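Local coordinates for protein N-acetylglucosaminidase (Paenibacillus barengoltzii, PDB 6INX) that hydrolyses glycosidic bonds at N-acetylglucosamine residues as a family 18 glycoside hydrolase, probably cutting inside the glycan chain, at residues D40-G45 against I65-G70; Q88-S93 against T131-T136; R96-Y101 against E139-Q144; L108-P113 against A118-S123; L154-G159 against A171-Y176. All blocks are in the same frame, centred on the assembly; numbering follows the deposited sequence.

Contact 1 of 5, residues D40-G45 against I65-G70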
# COMPACT_ATOMS: atom_id res chain seq x y z
N ASP A 40 9.82 15.98 26.86
CA ASP A 40 8.42 15.59 27.07
C ASP A 40 7.47 16.78 27.10
O ASP A 40 6.33 16.63 27.53
CB ASP A 40 8.21 14.72 28.32
CG ASP A 40 8.90 13.35 28.23
OD1 ASP A 40 9.40 12.96 27.16
OD2 ASP A 40 8.92 12.64 29.26
N ARG A 41 7.88 17.95 26.64
CA ARG A 41 7.05 19.15 26.70
C ARG A 41 6.99 19.86 25.34
O ARG A 41 7.98 19.90 24.60
CB ARG A 41 7.54 20.12 27.79
CG ARG A 41 7.36 19.56 29.19
CD ARG A 41 7.83 20.51 30.30
NE ARG A 41 7.78 19.81 31.58
CZ ARG A 41 6.76 19.87 32.44
NH1 ARG A 41 5.70 20.63 32.17
NH2 ARG A 41 6.80 19.16 33.56
N ILE A 42 5.82 20.42 25.05
CA ILE A 42 5.64 21.27 23.88
C ILE A 42 6.50 22.52 24.01
O ILE A 42 6.44 23.22 25.03
CB ILE A 42 4.16 21.64 23.72
CG1 ILE A 42 3.35 20.38 23.39
CG2 ILE A 42 3.98 22.66 22.60
CD1 ILE A 42 1.83 20.58 23.53
N GLN A 43 7.29 22.80 22.98
CA GLN A 43 8.20 23.93 22.95
C GLN A 43 7.72 24.95 21.93
O GLN A 43 7.42 24.58 20.79
CB GLN A 43 9.61 23.47 22.57
CG GLN A 43 10.20 22.40 23.48
CD GLN A 43 10.38 22.88 24.91
OE1 GLN A 43 10.59 24.07 25.17
NE2 GLN A 43 10.29 21.95 25.86
N THR A 44 7.67 26.22 22.34
CA THR A 44 7.27 27.32 21.45
C THR A 44 8.35 28.38 21.27
O THR A 44 8.12 29.34 20.52
CB THR A 44 5.99 28.00 21.95
OG1 THR A 44 6.21 28.52 23.27
CG2 THR A 44 4.83 27.01 21.99
N GLY A 45 9.52 28.23 21.90
CA GLY A 45 10.51 29.29 21.92
C GLY A 45 11.12 29.61 20.57
O GLY A 45 11.66 30.70 20.38
N ILE A 65 -7.68 29.56 16.69
CA ILE A 65 -6.26 29.49 16.39
C ILE A 65 -5.64 28.38 17.22
O ILE A 65 -5.59 28.47 18.45
CB ILE A 65 -5.54 30.83 16.63
CG1 ILE A 65 -6.20 31.94 15.82
CG2 ILE A 65 -4.06 30.73 16.27
CD1 ILE A 65 -5.52 33.29 15.99
N LEU A 66 -5.17 27.33 16.55
CA LEU A 66 -4.55 26.19 17.21
C LEU A 66 -3.04 26.19 16.98
O LEU A 66 -2.55 26.63 15.94
CB LEU A 66 -5.12 24.88 16.68
CG LEU A 66 -6.66 24.79 16.68
CD1 LEU A 66 -7.13 23.50 16.03
CD2 LEU A 66 -7.20 24.93 18.10
N LEU A 67 -2.31 25.69 17.97
CA LEU A 67 -0.89 25.43 17.79
C LEU A 67 -0.73 23.98 17.36
O LEU A 67 -1.11 23.07 18.11
CB LEU A 67 -0.13 25.66 19.09
CG LEU A 67 1.36 25.26 19.05
CD1 LEU A 67 2.17 26.17 18.12
CD2 LEU A 67 1.94 25.26 20.46
N SER A 68 -0.20 23.75 16.16
CA SER A 68 0.07 22.39 15.72
C SER A 68 1.43 21.98 16.25
O SER A 68 2.40 22.73 16.14
CB SER A 68 0.04 22.29 14.20
OG SER A 68 0.17 20.94 13.79
N VAL A 69 1.51 20.78 16.82
CA VAL A 69 2.72 20.30 17.48
C VAL A 69 3.17 19.05 16.75
O VAL A 69 2.43 18.07 16.71
CB VAL A 69 2.45 19.99 18.96
CG1 VAL A 69 3.70 19.41 19.62
CG2 VAL A 69 2.01 21.26 19.70
N GLY A 70 4.38 19.08 16.20
CA GLY A 70 4.92 17.91 15.54
C GLY A 70 5.24 18.17 14.09
O GLY A 70 6.02 19.08 13.77
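Ile42 lies across Val69 at about a right angle, and three of its carbons rest on the two methyls of the valine. Ile42 CG2 is 3.8 Å from Val69 CG2, and Ile42 CG1 is 3.9 Å from Val69 CG1, with CD1 of the isoleucine also close to the first of these methyls. The isoleucine holds CG1 beside its backbone N (chi1 -66°), which leaves CG2 anti to that N, where it also reaches Leu67. There the two side chains slide past each other in opposite directions, with Ile42 CG2 and Leu67 CD2 3.9 Å apart. The fold explains the meeting: strand 64-70 belongs to the TIM barrel, and strand 41-43 runs antiparallel to the end of its neighbour, strand 29-38, with backbone bonds between Gln43 and His36. Leu67 and Val69 face strand 41-43, whereas the intervening Ser68 turns the other way and bonds Asp107 OD2. Met90 of helix 84-100 packs on Ile42 from outside the two segments, and Ser93 OG holds the Ile42 backbone N. Cut back to an alanine here, the isoleucine side chain would probably leave a gap beside Val69 CG2, and Leu67 CD2 would keep only the threonine methyl among its partners across this contact. That methyl comes obliquely from Thr44, whose CG2 stands 3.7 Å from Leu67 CD2. With OG1 set between the backbone N and the carbonyl carbon (chi1 60°), Thr44 gives its carbon branch to the leucine. No hydrogen bond joins the segments, and Gln43 points its CB away, its NE2 bonding Arg38 O instead.

Contact 2 of 5, residues Q88-S93 against T131-T136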
# COMPACT_ATOMS: atom_id res chain seq x y z
N GLN A 88 1.72 13.69 31.45
CA GLN A 88 1.40 14.87 32.25
C GLN A 88 2.21 16.08 31.80
O GLN A 88 1.70 17.21 31.79
CB GLN A 88 1.64 14.60 33.73
CG GLN A 88 0.74 13.55 34.37
CD GLN A 88 -0.71 13.99 34.46
OE1 GLN A 88 -1.00 15.19 34.46
NE2 GLN A 88 -1.62 13.02 34.53
N ALA A 89 3.48 15.88 31.45
CA ALA A 89 4.30 17.00 30.99
C ALA A 89 3.76 17.60 29.70
O ALA A 89 3.72 18.82 29.55
CB ALA A 89 5.76 16.56 30.82
N MET A 90 3.35 16.74 28.76
CA MET A 90 2.75 17.24 27.53
C MET A 90 1.49 18.03 27.82
O MET A 90 1.25 19.08 27.22
CB MET A 90 2.41 16.07 26.60
CG MET A 90 3.63 15.43 25.94
SD MET A 90 4.44 16.50 24.74
CE MET A 90 3.30 16.39 23.36
N ALA A 91 0.65 17.51 28.72
CA ALA A 91 -0.58 18.20 29.07
C ALA A 91 -0.29 19.54 29.71
O ALA A 91 -0.92 20.56 29.37
CB ALA A 91 -1.40 17.32 30.01
N GLU A 92 0.66 19.57 30.66
CA GLU A 92 1.02 20.83 31.29
C GLU A 92 1.53 21.84 30.27
O GLU A 92 1.23 23.04 30.36
CB GLU A 92 2.07 20.59 32.38
CG GLU A 92 1.54 19.80 33.55
CD GLU A 92 2.64 19.20 34.40
OE1 GLU A 92 3.81 19.55 34.18
OE2 GLU A 92 2.34 18.36 35.27
N SER A 93 2.32 21.38 29.29
CA SER A 93 2.90 22.30 28.33
C SER A 93 1.86 22.80 27.33
O SER A 93 2.01 23.89 26.78
CB SER A 93 4.09 21.64 27.62
OG SER A 93 3.67 20.56 26.80
N THR A 131 -3.77 7.07 23.09
CA THR A 131 -5.06 7.34 23.72
C THR A 131 -4.87 7.97 25.09
O THR A 131 -5.55 8.94 25.44
CB THR A 131 -5.84 6.04 23.86
OG1 THR A 131 -5.95 5.42 22.58
CG2 THR A 131 -7.24 6.33 24.42
N LEU A 132 -3.96 7.40 25.89
CA LEU A 132 -3.70 7.95 27.22
C LEU A 132 -3.15 9.37 27.14
O LEU A 132 -3.50 10.24 27.95
CB LEU A 132 -2.70 7.07 27.97
CG LEU A 132 -3.10 5.61 28.18
CD1 LEU A 132 -1.97 4.84 28.84
CD2 LEU A 132 -4.39 5.52 28.99
N LEU A 133 -2.26 9.63 26.18
CA LEU A 133 -1.71 10.97 26.01
C LEU A 133 -2.82 11.99 25.72
O LEU A 133 -2.87 13.06 26.33
CB LEU A 133 -0.66 10.96 24.89
CG LEU A 133 -0.14 12.33 24.44
CD1 LEU A 133 0.65 12.99 25.58
CD2 LEU A 133 0.71 12.26 23.16
N LEU A 134 -3.68 11.68 24.74
CA LEU A 134 -4.73 12.62 24.37
C LEU A 134 -5.74 12.81 25.50
O LEU A 134 -6.24 13.91 25.71
CB LEU A 134 -5.43 12.15 23.09
CG LEU A 134 -4.55 12.19 21.84
CD1 LEU A 134 -5.25 11.50 20.68
CD2 LEU A 134 -4.23 13.63 21.49
N ARG A 135 -6.06 11.73 26.22
CA ARG A 135 -6.96 11.86 27.36
C ARG A 135 -6.38 12.81 28.40
O ARG A 135 -7.07 13.71 28.90
CB ARG A 135 -7.19 10.48 27.99
CG ARG A 135 -8.12 10.53 29.21
CD ARG A 135 -8.25 9.19 29.93
NE ARG A 135 -8.44 8.08 29.01
CZ ARG A 135 -8.79 6.85 29.39
NH1 ARG A 135 -8.99 6.60 30.68
NH2 ARG A 135 -8.94 5.89 28.49
N THR A 136 -5.08 12.66 28.69
CA THR A 136 -4.45 13.50 29.71
C THR A 136 -4.37 14.95 29.25
O THR A 136 -4.58 15.88 30.04
CB THR A 136 -3.04 12.96 29.98
OG1 THR A 136 -3.14 11.60 30.41
CG2 THR A 136 -2.33 13.77 31.05
O HOH W 1 -3.54 16.45 33.33
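Gln88, Met90 and Ala91 of helix 84-100 meet Leu133 and Thr136 of helix 126-148, two neighbouring helices on the outside of the TIM barrel. Their local axes approach to 8.9 Å and cross at -36°, roughly parallel in direction. Gln88 starts out facing away, but its chain bends at chi2 (-68°) and brings the amide back across Thr136 at about a right angle, Gln88 NE2 lying 3.6 Å from Thr136 CG2. NE2 bonds Glu84; its touch on the methyl is van der Waals contact. Met90 follows, and its CB sits 3.7 Å from Leu133 CD1, with CG close to the same methyl; the side chain also packs on Phe77 and Ala80. Ala91 CB packs both on Thr136 CG2 at 3.8 Å and on Thr136 O at 3.5 Å. A glycine in place of Thr136 would probably leave a gap between the glutamine amide and the Ala91 methyl, both of which rest on CG2. Water 1 donates to Gln88 OE1 and, weakly, to Thr136 O. Thr136 OG1 stays within its own helix, donating to Leu132 O at 2.8 Å from the opposite face of that carbonyl to Thr136 N.

Contact 3 of 5, residues R96-Y101 against E139-Q144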
# COMPACT_ATOMS: atom_id res chain seq x y z
N ARG A 96 0.37 25.56 29.22
CA ARG A 96 1.29 26.69 29.15
C ARG A 96 1.12 27.45 27.84
O ARG A 96 1.06 28.69 27.83
CB ARG A 96 2.73 26.20 29.32
CG ARG A 96 3.73 27.34 29.33
CD ARG A 96 5.16 26.84 29.51
NE ARG A 96 6.07 27.95 29.76
CZ ARG A 96 7.35 27.81 30.10
NH1 ARG A 96 7.88 26.60 30.22
NH2 ARG A 96 8.10 28.88 30.32
N ALA A 97 1.00 26.73 26.72
CA ALA A 97 0.87 27.39 25.43
C ALA A 97 -0.37 28.27 25.38
O ALA A 97 -0.31 29.43 24.94
CB ALA A 97 0.85 26.34 24.32
N VAL A 98 -1.51 27.76 25.85
CA VAL A 98 -2.76 28.51 25.74
C VAL A 98 -2.90 29.62 26.78
O VAL A 98 -3.81 30.45 26.66
CB VAL A 98 -4.03 27.63 25.72
CG1 VAL A 98 -3.91 26.55 24.67
CG2 VAL A 98 -4.31 27.03 27.10
N THR A 99 -2.04 29.64 27.80
CA THR A 99 -2.06 30.75 28.75
C THR A 99 -0.99 31.79 28.48
O THR A 99 -1.17 32.96 28.85
CB THR A 99 -1.93 30.24 30.20
OG1 THR A 99 -0.74 29.45 30.34
CG2 THR A 99 -3.15 29.41 30.58
N GLU A 100 0.11 31.41 27.82
CA GLU A 100 1.16 32.34 27.45
C GLU A 100 0.82 33.13 26.19
O GLU A 100 1.31 34.25 26.03
CB GLU A 100 2.47 31.58 27.21
CG GLU A 100 3.16 31.11 28.48
CD GLU A 100 4.55 30.53 28.20
OE1 GLU A 100 4.79 30.05 27.07
OE2 GLU A 100 5.40 30.56 29.12
N TYR A 101 0.01 32.56 25.31
CA TYR A 101 -0.30 33.17 24.03
C TYR A 101 -1.79 33.07 23.76
O TYR A 101 -2.51 32.32 24.42
CB TYR A 101 0.48 32.50 22.89
CG TYR A 101 1.97 32.62 23.05
CD1 TYR A 101 2.60 33.84 22.88
CD2 TYR A 101 2.74 31.52 23.38
CE1 TYR A 101 3.96 33.97 23.02
CE2 TYR A 101 4.11 31.63 23.54
CZ TYR A 101 4.71 32.87 23.35
OH TYR A 101 6.07 33.01 23.50
N GLU A 139 -7.86 16.41 29.47
CA GLU A 139 -8.20 16.70 30.87
C GLU A 139 -7.58 18.01 31.33
O GLU A 139 -8.24 18.83 31.98
CB GLU A 139 -7.75 15.53 31.75
CG GLU A 139 -8.69 14.34 31.64
CD GLU A 139 -8.09 13.05 32.19
OE1 GLU A 139 -6.88 13.03 32.49
OE2 GLU A 139 -8.83 12.06 32.30
N ALA A 140 -6.30 18.24 30.99
CA ALA A 140 -5.62 19.45 31.44
C ALA A 140 -6.17 20.68 30.75
O ALA A 140 -6.37 21.73 31.39
CB ALA A 140 -4.11 19.33 31.17
N LEU A 141 -6.44 20.59 29.45
CA LEU A 141 -6.99 21.72 28.72
C LEU A 141 -8.40 22.05 29.21
O LEU A 141 -8.76 23.23 29.29
CB LEU A 141 -6.97 21.44 27.22
CG LEU A 141 -5.57 21.54 26.60
CD1 LEU A 141 -5.56 20.92 25.22
CD2 LEU A 141 -5.11 22.98 26.57
N ASP A 142 -9.19 21.04 29.55
CA ASP A 142 -10.53 21.29 30.09
C ASP A 142 -10.44 21.97 31.45
O ASP A 142 -11.22 22.88 31.75
CB ASP A 142 -11.31 19.99 30.18
CG ASP A 142 -11.91 19.57 28.85
OD1 ASP A 142 -11.77 20.32 27.85
OD2 ASP A 142 -12.53 18.49 28.81
N ARG A 143 -9.50 21.55 32.30
CA ARG A 143 -9.33 22.23 33.58
C ARG A 143 -8.96 23.69 33.38
O ARG A 143 -9.44 24.57 34.11
CB ARG A 143 -8.28 21.50 34.42
CG ARG A 143 -8.81 20.24 35.07
CD ARG A 143 -9.75 20.55 36.23
NE ARG A 143 -9.06 21.32 37.26
CZ ARG A 143 -9.35 22.57 37.59
NH1 ARG A 143 -10.33 23.23 36.97
NH2 ARG A 143 -8.64 23.16 38.54
N GLN A 144 -8.10 23.99 32.41
CA GLN A 144 -7.76 25.38 32.15
C GLN A 144 -8.95 26.14 31.57
O GLN A 144 -9.17 27.31 31.90
CB GLN A 144 -6.54 25.49 31.25
CG GLN A 144 -5.98 26.90 31.11
CD GLN A 144 -5.54 27.49 32.43
OE1 GLN A 144 -4.96 26.80 33.27
NE2 GLN A 144 -5.83 28.77 32.63
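Thr99, which touches Gln144 across the contact, shares a gripped atom with Glu100: Arg96 O accepts Thr99 N at 3.2 Å and Glu100 N at 2.9 Å. This pair of i+3 and i+4 bonds falls in the last turn of helix 84-100, and Tyr101 is the first residue to leave helical angles. Thr99 OG1 bonds Val95 O, and with that oxygen between the backbone N and the carbonyl carbon (chi1 56°) CG2 is turned to the partner helix. The side chains of Thr99 and Gln144 cross at about a right angle, Thr99 CG2 lying 3.4 Å from Gln144 NE2. The Gln144 amide is pinned from its own helix, OE1 by Arg147 and NE2 by Asp148. Both helices lie on the outside of the TIM barrel, here 10.8 Å apart by local axes with 28° between their directions. Deeper in, Val98 CG2 rests on Leu141 CD2 at 4.2 Å and near Gln144 CG, a looser touch than the threonine's; Tyr152 also packs on Val98 and Gln144. On the side turned from helix 126-148, Arg96 NE donates to Glu100 OE2 at 2.8 Å with an angle of 163°, a salt bridge in which the oxygen lies in the guanidinium plane but is met from above its own carboxylate.

Contact 4 of 5, residues L108-P113 against A118-S123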
# COMPACT_ATOMS: atom_id res chain seq x y z
N LEU A 108 -2.41 18.07 17.67
CA LEU A 108 -1.27 17.17 17.78
C LEU A 108 -1.02 16.47 16.45
O LEU A 108 -1.92 15.81 15.92
CB LEU A 108 -1.51 16.13 18.87
CG LEU A 108 -0.22 15.65 19.52
CD1 LEU A 108 0.32 16.71 20.46
CD2 LEU A 108 -0.46 14.34 20.27
N ASP A 109 0.21 16.60 15.94
CA ASP A 109 0.58 16.04 14.64
C ASP A 109 1.75 15.07 14.80
O ASP A 109 2.83 15.28 14.24
CB ASP A 109 0.95 17.20 13.70
CG ASP A 109 1.12 16.77 12.27
OD1 ASP A 109 0.72 15.63 11.94
OD2 ASP A 109 1.65 17.57 11.48
N TRP A 110 1.54 14.01 15.57
CA TRP A 110 2.51 12.93 15.72
C TRP A 110 2.39 12.00 14.51
O TRP A 110 1.32 11.43 14.26
CB TRP A 110 2.18 12.19 17.02
CG TRP A 110 2.97 10.93 17.35
CD1 TRP A 110 4.00 10.37 16.64
CD2 TRP A 110 2.78 10.11 18.50
NE1 TRP A 110 4.45 9.23 17.28
CE2 TRP A 110 3.71 9.05 18.43
CE3 TRP A 110 1.91 10.16 19.59
CZ2 TRP A 110 3.80 8.06 19.40
CZ3 TRP A 110 2.01 9.19 20.56
CH2 TRP A 110 2.93 8.14 20.45
N GLU A 111 3.47 11.85 13.75
CA GLU A 111 3.42 11.10 12.50
C GLU A 111 4.40 9.94 12.57
O GLU A 111 5.55 10.09 12.15
CB GLU A 111 3.72 12.05 11.32
CG GLU A 111 2.72 13.21 11.25
CD GLU A 111 2.91 14.11 10.03
OE1 GLU A 111 3.63 13.74 9.10
OE2 GLU A 111 2.31 15.21 10.02
N TYR A 112 3.99 8.79 13.12
CA TYR A 112 2.64 8.50 13.60
C TYR A 112 2.81 7.49 14.74
O TYR A 112 3.82 6.79 14.78
CB TYR A 112 1.80 7.81 12.51
CG TYR A 112 1.88 8.42 11.12
CD1 TYR A 112 1.03 9.44 10.73
CD2 TYR A 112 2.81 7.95 10.20
CE1 TYR A 112 1.11 10.00 9.45
CE2 TYR A 112 2.90 8.48 8.94
CZ TYR A 112 2.05 9.50 8.56
OH TYR A 112 2.17 10.02 7.29
N PRO A 113 1.82 7.35 15.63
CA PRO A 113 1.92 6.34 16.69
C PRO A 113 2.19 4.96 16.11
O PRO A 113 1.49 4.52 15.19
CB PRO A 113 0.55 6.39 17.36
CG PRO A 113 0.05 7.79 17.11
CD PRO A 113 0.57 8.14 15.73
N ALA A 118 9.57 8.16 9.85
CA ALA A 118 10.03 9.53 9.68
C ALA A 118 11.35 9.80 10.38
O ALA A 118 11.82 10.94 10.36
CB ALA A 118 8.96 10.52 10.18
N GLY A 119 11.96 8.78 10.97
CA GLY A 119 13.20 8.97 11.70
C GLY A 119 13.00 9.36 13.14
O GLY A 119 13.84 10.08 13.71
N ILE A 120 11.90 8.93 13.75
CA ILE A 120 11.56 9.24 15.13
C ILE A 120 11.41 7.92 15.88
O ILE A 120 11.32 6.85 15.29
CB ILE A 120 10.28 10.09 15.24
CG1 ILE A 120 9.06 9.33 14.69
CG2 ILE A 120 10.46 11.42 14.50
CD1 ILE A 120 7.70 10.00 15.01
N ALA A 121 11.41 8.01 17.20
CA ALA A 121 11.17 6.81 17.99
C ALA A 121 9.73 6.34 17.87
O ALA A 121 8.79 7.13 17.68
CB ALA A 121 11.50 7.08 19.46
N ALA A 122 9.55 5.02 18.00
CA ALA A 122 8.22 4.42 17.98
C ALA A 122 8.25 3.11 18.73
O ALA A 122 9.31 2.51 18.95
CB ALA A 122 7.71 4.15 16.55
N SER A 123 7.06 2.65 19.10
CA SER A 123 6.91 1.42 19.86
C SER A 123 5.51 0.87 19.62
O SER A 123 4.57 1.64 19.43
CB SER A 123 7.11 1.70 21.35
OG SER A 123 6.66 0.60 22.14
O HOH W 2 6.24 7.21 16.48
O HOH W 3 7.33 8.02 11.67
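The family 18 signature DxxDxDxE ends in the 108-113 segment, and its last two residues, Trp110 and Glu111, meet Ile120 of the loop that leads from strand 105-109 to helix 126-148. Leu108 and Asp109 still belong to the barrel strand; Glu111 is the signature glutamate, which in relatives is the catalytic acid, and the peptide bond between it and Tyr112 is cis. Ile120 sends one methyl into the corner made by this chain: Ile120 CD1 stands 3.6 Å from Glu111 O and 4.0 Å from Trp110 NE1, near the plane of the indole and at its edge. The reach comes from CG1 being placed between the backbone N and the carbonyl carbon (chi1 63°), with CD1 extended beyond it. Ala118 CB comes to 4.0 Å from the same Glu111 O. The orientation of the indole is fixed by Pro113 of the same segment, whose CG lies 3.8 Å above the centre of the Trp110 ring, and by Phe77, which stacks on it. Two waters bridge what the protein atoms do not join directly. Water 2 lies in the indole plane and accepts Trp110 NE1 at 2.8 Å, with Tyr112 O and Ala121 O in reach; with further acceptors nearby, which of them it donates to is not settled. Water 3 donates to Glu111 O at 2.8 Å and accepts Ala118 N at 2.9 Å. With no direct hydrogen bond across the contact, the polar link of this loop to the backbone around the signature glutamate runs through water, and one isoleucine methyl supplies the main apolar touch.

Contact 5 of 5, residues L154-G159 against A171-Y176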
# COMPACT_ATOMS: atom_id res chain seq x y z
N LEU A 154 -8.76 20.56 21.27
CA LEU A 154 -7.73 19.55 21.03
C LEU A 154 -8.13 18.79 19.78
O LEU A 154 -9.24 18.26 19.70
CB LEU A 154 -7.62 18.58 22.22
CG LEU A 154 -6.49 17.55 22.11
CD1 LEU A 154 -5.13 18.24 22.09
CD2 LEU A 154 -6.59 16.55 23.26
N THR A 155 -7.24 18.78 18.79
CA THR A 155 -7.46 18.05 17.55
C THR A 155 -6.20 17.25 17.25
O THR A 155 -5.19 17.39 17.94
CB THR A 155 -7.77 18.99 16.38
OG1 THR A 155 -6.63 19.81 16.12
CG2 THR A 155 -8.96 19.90 16.69
N ILE A 156 -6.28 16.39 16.23
CA ILE A 156 -5.10 15.71 15.71
C ILE A 156 -5.12 15.80 14.20
O ILE A 156 -6.16 16.01 13.57
CB ILE A 156 -5.00 14.22 16.13
CG1 ILE A 156 -6.14 13.40 15.50
CG2 ILE A 156 -4.91 14.09 17.65
CD1 ILE A 156 -6.00 11.89 15.73
N ALA A 157 -3.94 15.64 13.61
CA ALA A 157 -3.81 15.31 12.20
C ALA A 157 -3.43 13.84 12.12
O ALA A 157 -2.47 13.41 12.76
CB ALA A 157 -2.72 16.15 11.55
N ALA A 158 -4.19 13.09 11.33
CA ALA A 158 -4.05 11.64 11.26
C ALA A 158 -3.62 11.21 9.87
O ALA A 158 -4.02 11.80 8.87
CB ALA A 158 -5.38 10.97 11.60
N GLY A 159 -2.80 10.16 9.82
CA GLY A 159 -2.50 9.52 8.56
C GLY A 159 -3.73 8.89 7.93
O GLY A 159 -4.65 8.47 8.62
N ALA A 171 -11.64 4.74 17.94
CA ALA A 171 -12.93 4.86 18.62
C ALA A 171 -12.77 5.49 19.99
O ALA A 171 -13.67 6.20 20.46
CB ALA A 171 -13.59 3.49 18.74
N GLU A 172 -11.64 5.25 20.65
CA GLU A 172 -11.35 5.89 21.93
C GLU A 172 -10.76 7.28 21.72
O GLU A 172 -11.16 8.24 22.39
CB GLU A 172 -10.37 5.02 22.72
CG GLU A 172 -10.88 3.63 23.07
CD GLU A 172 -12.14 3.67 23.91
OE1 GLU A 172 -13.11 2.97 23.57
OE2 GLU A 172 -12.16 4.42 24.92
N VAL A 173 -9.79 7.39 20.81
CA VAL A 173 -9.11 8.65 20.53
C VAL A 173 -10.12 9.77 20.25
O VAL A 173 -10.00 10.89 20.77
CB VAL A 173 -8.15 8.46 19.35
CG1 VAL A 173 -7.76 9.79 18.73
CG2 VAL A 173 -6.92 7.65 19.78
N GLN A 174 -11.13 9.48 19.43
CA GLN A 174 -12.02 10.54 18.95
C GLN A 174 -12.77 11.22 20.09
O GLN A 174 -13.14 12.39 19.97
CB GLN A 174 -12.99 10.01 17.90
CG GLN A 174 -13.94 8.92 18.41
CD GLN A 174 -15.19 9.48 19.08
OE1 GLN A 174 -15.54 10.64 18.89
NE2 GLN A 174 -15.85 8.65 19.88
N ARG A 175 -13.00 10.50 21.19
CA ARG A 175 -13.80 11.04 22.29
C ARG A 175 -13.17 12.29 22.90
O ARG A 175 -13.88 13.14 23.43
CB ARG A 175 -14.00 9.94 23.34
CG ARG A 175 -13.78 10.34 24.78
CD ARG A 175 -13.84 9.11 25.68
NE ARG A 175 -13.54 9.44 27.08
CZ ARG A 175 -14.46 9.78 27.98
NH1 ARG A 175 -15.74 9.83 27.64
NH2 ARG A 175 -14.10 10.06 29.22
N TYR A 176 -11.85 12.43 22.80
CA TYR A 176 -11.14 13.54 23.42
C TYR A 176 -10.90 14.71 22.48
O TYR A 176 -10.34 15.72 22.90
CB TYR A 176 -9.81 13.05 23.99
CG TYR A 176 -10.03 11.88 24.90
CD1 TYR A 176 -10.69 12.04 26.10
CD2 TYR A 176 -9.63 10.60 24.53
CE1 TYR A 176 -10.93 10.96 26.93
CE2 TYR A 176 -9.86 9.52 25.36
CZ TYR A 176 -10.51 9.71 26.55
OH TYR A 176 -10.75 8.64 27.38
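Leu154 and Tyr176 have the closest backbones, their CA atoms 7.3 Å apart, whereas the CA atoms of Ile156 and Val173 are 9.4 Å apart and are joined through their side chains. Ile156 crosses Val173 at about a right angle, Ile156 CD1 meeting Val173 CG1 at 4.1 Å. It gets there because CG1 stands between the backbone N and the carbonyl carbon (chi1 66°) and the chain runs straight on to CD1. Leu154 meets no side chain here: its CD2 and CB approach the backbone Tyr176 O, CD2 at 3.9 Å. That oxygen accepts Arg138 NE from helix 126-148, so the leucine only flanks it. The contact sits in the crossover of the TIM barrel from strand 153-159 to its parallel neighbour 179-183; helix 170-173 lies on that route and packs its Val173 on the outer side of the first strand, also touching Thr131 and Leu134. The ring of Tyr176 leads away from the strand and is covered on one face by Arg175, whose CG lies 3.6 Å above its centre. The arginine chain runs on extended from there, and Arg175 NE donates to Tyr176 OH at 2.9 Å with an N-H...O angle of 153°, the hydroxyl lying in the guanidinium plane.

From the N terminus, contact 1 closes the loop that contains helix 53-59, laying strand 41-43 against barrel strand 64-70. Contacts 2 and 3 then cross, because their segments alternate along helices 84-100 and 126-148; they join the same two helices at successive levels, with centres about 11 Å apart. Contact 4 is nested inside both, within the loop that follows strand 105-109. Contact 5 comes last, closing the path from strand 153-159 to helix 170-173. Strands 64-70, 105-109 and 153-159 are neighbours in one sheet, so contacts 1, 4 and 5 share the barrel wall, while a salt bridge from Arg41 to Glu92 ties contact 1 to contact 2.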